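Local atomic coordinates of putative oxidoreductase (PDB entry 3NX4), a protein that binds NADP and probably acts as an NADPH-dependent acryloyl-CoA reductase of the medium-chain dehydrogenase/reductase superfamily. Residues A[1-9]-A[16-25]. Residues are numbered along the deposited sequence; the frame is centred on the assembly and turned at random.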
loop_
_atom_site.group_PDB
_atom_site.type_symbol
_atom_site.label_atom_id
_atom_site.label_comp_id
_atom_site.label_asym_id
_atom_site.label_seq_id
_atom_site.Cartn_x
_atom_site.Cartn_y
_atom_site.Cartn_z
HETATM N N MSE A 1 30.038 29.762 -18.995
HETATM C CA MSE A 1 29.394 29.265 -17.774
HETATM C C MSE A 1 30.149 28.095 -17.134
HETATM O O MSE A 1 30.910 27.393 -17.797
HETATM C CB MSE A 1 27.942 28.861 -18.048
HETATM C CG MSE A 1 27.775 27.850 -19.180
HETATM SE SE MSE A 1 26.015 26.994 -19.224
HETATM C CE MSE A 1 26.057 26.097 -17.484
ATOM N N GLN A 2 30.029 27.963 -15.815
ATOM C CA GLN A 2 30.558 26.817 -15.089
ATOM C C GLN A 2 29.632 25.730 -14.780
ATOM O O GLN A 2 28.569 26.094 -14.291
ATOM C CB GLN A 2 31.150 27.371 -13.793
ATOM C CG GLN A 2 32.248 26.519 -13.194
ATOM C CD GLN A 2 32.737 27.046 -11.851
ATOM O OE1 GLN A 2 33.747 26.586 -11.321
ATOM N NE2 GLN A 2 32.013 28.012 -11.293
ATOM N N ALA A 3 29.939 24.456 -14.954
ATOM C CA ALA A 3 29.048 23.396 -14.533
ATOM C C ALA A 3 29.791 22.149 -14.068
ATOM O O ALA A 3 30.913 21.900 -14.486
ATOM C CB ALA A 3 28.109 23.044 -15.656
ATOM N N LEU A 4 29.152 21.354 -13.220
ATOM C CA LEU A 4 29.736 20.096 -12.799
ATOM C C LEU A 4 29.418 19.101 -13.897
ATOM O O LEU A 4 28.268 18.932 -14.269
ATOM C CB LEU A 4 29.162 19.642 -11.460
ATOM C CG LEU A 4 29.315 18.180 -11.048
ATOM C CD1 LEU A 4 30.737 17.711 -11.151
ATOM C CD2 LEU A 4 28.783 17.953 -9.649
ATOM N N ILE A 5 30.442 18.445 -14.415
ATOM C CA ILE A 5 30.278 17.540 -15.536
ATOM C C ILE A 5 30.644 16.108 -15.225
ATOM O O ILE A 5 31.663 15.850 -14.615
ATOM C CB ILE A 5 31.127 17.990 -16.732
ATOM C CG1 ILE A 5 30.619 19.326 -17.265
ATOM C CG2 ILE A 5 31.105 16.939 -17.812
ATOM C CD1 ILE A 5 29.369 19.217 -18.075
ATOM N N LEU A 6 29.800 15.183 -15.658
ATOM C CA LEU A 6 30.041 13.768 -15.454
ATOM C C LEU A 6 30.384 13.094 -16.765
ATOM O O LEU A 6 29.659 13.219 -17.739
ATOM C CB LEU A 6 28.813 13.078 -14.863
ATOM C CG LEU A 6 28.273 13.584 -13.530
ATOM C CD1 LEU A 6 27.145 12.696 -13.066
ATOM C CD2 LEU A 6 29.357 13.646 -12.498
ATOM N N GLU A 7 31.495 12.363 -16.757
ATOM C CA GLU A 7 31.965 11.595 -17.901
ATOM C C GLU A 7 32.471 10.260 -17.367
ATOM O O GLU A 7 33.010 10.210 -16.266
ATOM C CB GLU A 7 33.112 12.332 -18.590
ATOM C CG GLU A 7 32.768 13.731 -19.057
ATOM C CD GLU A 7 33.933 14.688 -18.927
ATOM O OE1 GLU A 7 34.552 14.724 -17.845
ATOM O OE2 GLU A 7 34.222 15.416 -19.899
ATOM N N GLN A 8 32.299 9.178 -18.120
ATOM C CA GLN A 8 32.802 7.887 -17.656
ATOM C C GLN A 8 33.889 7.368 -18.588
ATOM O O GLN A 8 33.631 7.105 -19.759
ATOM C CB GLN A 8 31.669 6.869 -17.561
ATOM C CG GLN A 8 30.946 6.627 -18.866
ATOM C CD GLN A 8 29.998 5.451 -18.791
ATOM O OE1 GLN A 8 30.013 4.687 -17.829
ATOM N NE2 GLN A 8 29.165 5.297 -19.812
ATOM N N GLN A 9 35.105 7.226 -18.065
ATOM C CA GLN A 9 36.219 6.744 -18.876
ATOM C C GLN A 9 36.088 5.299 -19.334
ATOM O O GLN A 9 36.275 4.991 -20.510
ATOM C CB GLN A 9 37.513 6.853 -18.075
ATOM C CG GLN A 9 37.674 5.731 -17.060
ATOM C CD GLN A 9 39.076 5.635 -16.500
ATOM O OE1 GLN A 9 39.544 4.551 -16.153
ATOM N NE2 GLN A 9 39.760 6.771 -16.416
ATOM N N SER A 16 33.941 16.484 -12.592
ATOM C CA SER A 16 34.785 17.652 -12.459
ATOM C C SER A 16 34.028 18.899 -12.821
ATOM O O SER A 16 33.150 18.863 -13.657
ATOM C CB SER A 16 35.958 17.531 -13.421
ATOM O OG SER A 16 35.485 17.554 -14.750
ATOM N N VAL A 17 34.382 20.015 -12.213
ATOM C CA VAL A 17 33.764 21.265 -12.587
ATOM C C VAL A 17 34.484 21.773 -13.829
ATOM O O VAL A 17 35.710 21.784 -13.894
ATOM C CB VAL A 17 33.815 22.295 -11.472
ATOM C CG1 VAL A 17 33.265 23.607 -11.950
ATOM C CG2 VAL A 17 33.039 21.802 -10.271
ATOM N N GLN A 18 33.704 22.179 -14.818
ATOM C CA GLN A 18 34.229 22.637 -16.090
ATOM C C GLN A 18 33.544 23.900 -16.553
ATOM O O GLN A 18 32.497 24.284 -16.048
ATOM C CB GLN A 18 34.060 21.568 -17.163
ATOM C CG GLN A 18 34.872 20.317 -16.951
ATOM C CD GLN A 18 34.774 19.373 -18.120
ATOM O OE1 GLN A 18 34.528 19.792 -19.246
ATOM N NE2 GLN A 18 34.978 18.092 -17.866
ATOM N N HIS A 19 34.169 24.550 -17.519
ATOM C CA HIS A 19 33.611 25.723 -18.147
ATOM C C HIS A 19 33.108 25.289 -19.506
ATOM O O HIS A 19 33.735 24.478 -20.178
ATOM C CB HIS A 19 34.654 26.818 -18.294
ATOM C CG HIS A 19 34.823 27.643 -17.064
ATOM N ND1 HIS A 19 34.329 28.925 -16.958
ATOM C CD2 HIS A 19 35.410 27.365 -15.879
ATOM C CE1 HIS A 19 34.616 29.404 -15.762
ATOM N NE2 HIS A 19 35.270 28.477 -15.088
ATOM N N LEU A 20 31.944 25.790 -19.882
ATOM C CA LEU A 20 31.357 25.451 -21.162
ATOM C C LEU A 20 30.551 26.609 -21.684
ATOM O O LEU A 20 30.261 27.550 -20.953
ATOM C CB LEU A 20 30.501 24.190 -21.075
ATOM C CG LEU A 20 29.334 24.190 -20.103
ATOM C CD1 LEU A 20 28.421 23.038 -20.414
ATOM C CD2 LEU A 20 29.864 24.092 -18.702
ATOM N N GLU A 21 30.235 26.563 -22.969
ATOM C CA GLU A 21 29.401 27.587 -23.567
ATOM C C GLU A 21 27.931 27.285 -23.330
ATOM O O GLU A 21 27.498 26.147 -23.402
ATOM C CB GLU A 21 29.692 27.751 -25.054
ATOM C CG GLU A 21 30.894 28.625 -25.340
ATOM C CD GLU A 21 30.714 30.051 -24.864
ATOM O OE1 GLU A 21 29.733 30.334 -24.144
ATOM O OE2 GLU A 21 31.562 30.897 -25.209
ATOM N N GLU A 22 27.169 28.339 -23.104
ATOM C CA GLU A 22 25.757 28.239 -22.803
ATOM C C GLU A 22 25.039 27.548 -23.945
ATOM O O GLU A 22 24.058 26.847 -23.741
ATOM C CB GLU A 22 25.186 29.636 -22.576
ATOM C CG GLU A 22 23.738 29.664 -22.191
ATOM C CD GLU A 22 23.283 31.031 -21.763
ATOM O OE1 GLU A 22 24.137 31.856 -21.400
ATOM O OE2 GLU A 22 22.070 31.284 -21.783
ATOM N N SER A 23 25.529 27.772 -25.157
ATOM C CA SER A 23 24.926 27.207 -26.364
ATOM C C SER A 23 25.006 25.678 -26.409
ATOM O O SER A 23 24.429 25.051 -27.292
ATOM C CB SER A 23 25.569 27.808 -27.620
ATOM O OG SER A 23 26.969 27.590 -27.628
ATOM N N GLN A 24 25.722 25.088 -25.456
ATOM C CA GLN A 24 25.840 23.633 -25.364
ATOM C C GLN A 24 24.682 23.005 -24.587
ATOM O O GLN A 24 24.480 21.789 -24.630
ATOM C CB GLN A 24 27.156 23.239 -24.694
ATOM C CG GLN A 24 28.404 23.718 -25.401
ATOM C CD GLN A 24 29.662 23.235 -24.704
ATOM O OE1 GLN A 24 30.508 24.030 -24.301
ATOM N NE2 GLN A 24 29.784 21.920 -24.553
ATOM N N LEU A 25 23.934 23.833 -23.865
ATOM C CA LEU A 25 22.800 23.345 -23.089
ATOM C C LEU A 25 21.752 22.713 -24.002
ATOM O O LEU A 25 21.627 23.103 -25.165
ATOM C CB LEU A 25 22.156 24.491 -22.315
ATOM C CG LEU A 25 22.947 25.198 -21.220
ATOM C CD1 LEU A 25 22.117 26.344 -20.668
ATOM C CD2 LEU A 25 23.323 24.220 -20.123
#
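Met1, Ala3 and Ile5 pair with Leu20, Gln18 and Ser16 through six backbone hydrogen bonds, two per pair, among them Gln18 N to Ala3 O at 2.8 Å and a nearly straight 172°. The tight part lies toward the amino terminus. There the methyl CD2 of Leu20 rests on Ala3 CB at 3.7 Å, and Ile60 and Ala99 also pack on Ala3. Met1, a selenomethionine, has CG between its backbone N and carbonyl carbon (chi1 55°) and runs on extended to SE, which lies beside the 3-10 segment 22-24, 3.8 Å from Glu22 CA and 4.0 Å from Leu25 CD2. Polar side chains make the more solvent-exposed side. The Gln18 side chain crosses that of Ile5 at about a right angle; its NE2 donates in the amide plane to Ser16 OG at 3.2 Å and only weakly to Glu7 OE2 at 3.4 Å, the carboxylate plane turned 54° from the amide. On the other face, the extended Gln2 chain crosses Val17 obliquely and closely, while Gln2 CG sits over one face of the exposed His19 ring, 4.1 Å from NE2. Backbone bonds of Gln2 to Glu100 and Leu4 to Leu98 hold this antiparallel beta hairpin at the amino-terminal edge of the GroES-like catalytic domain.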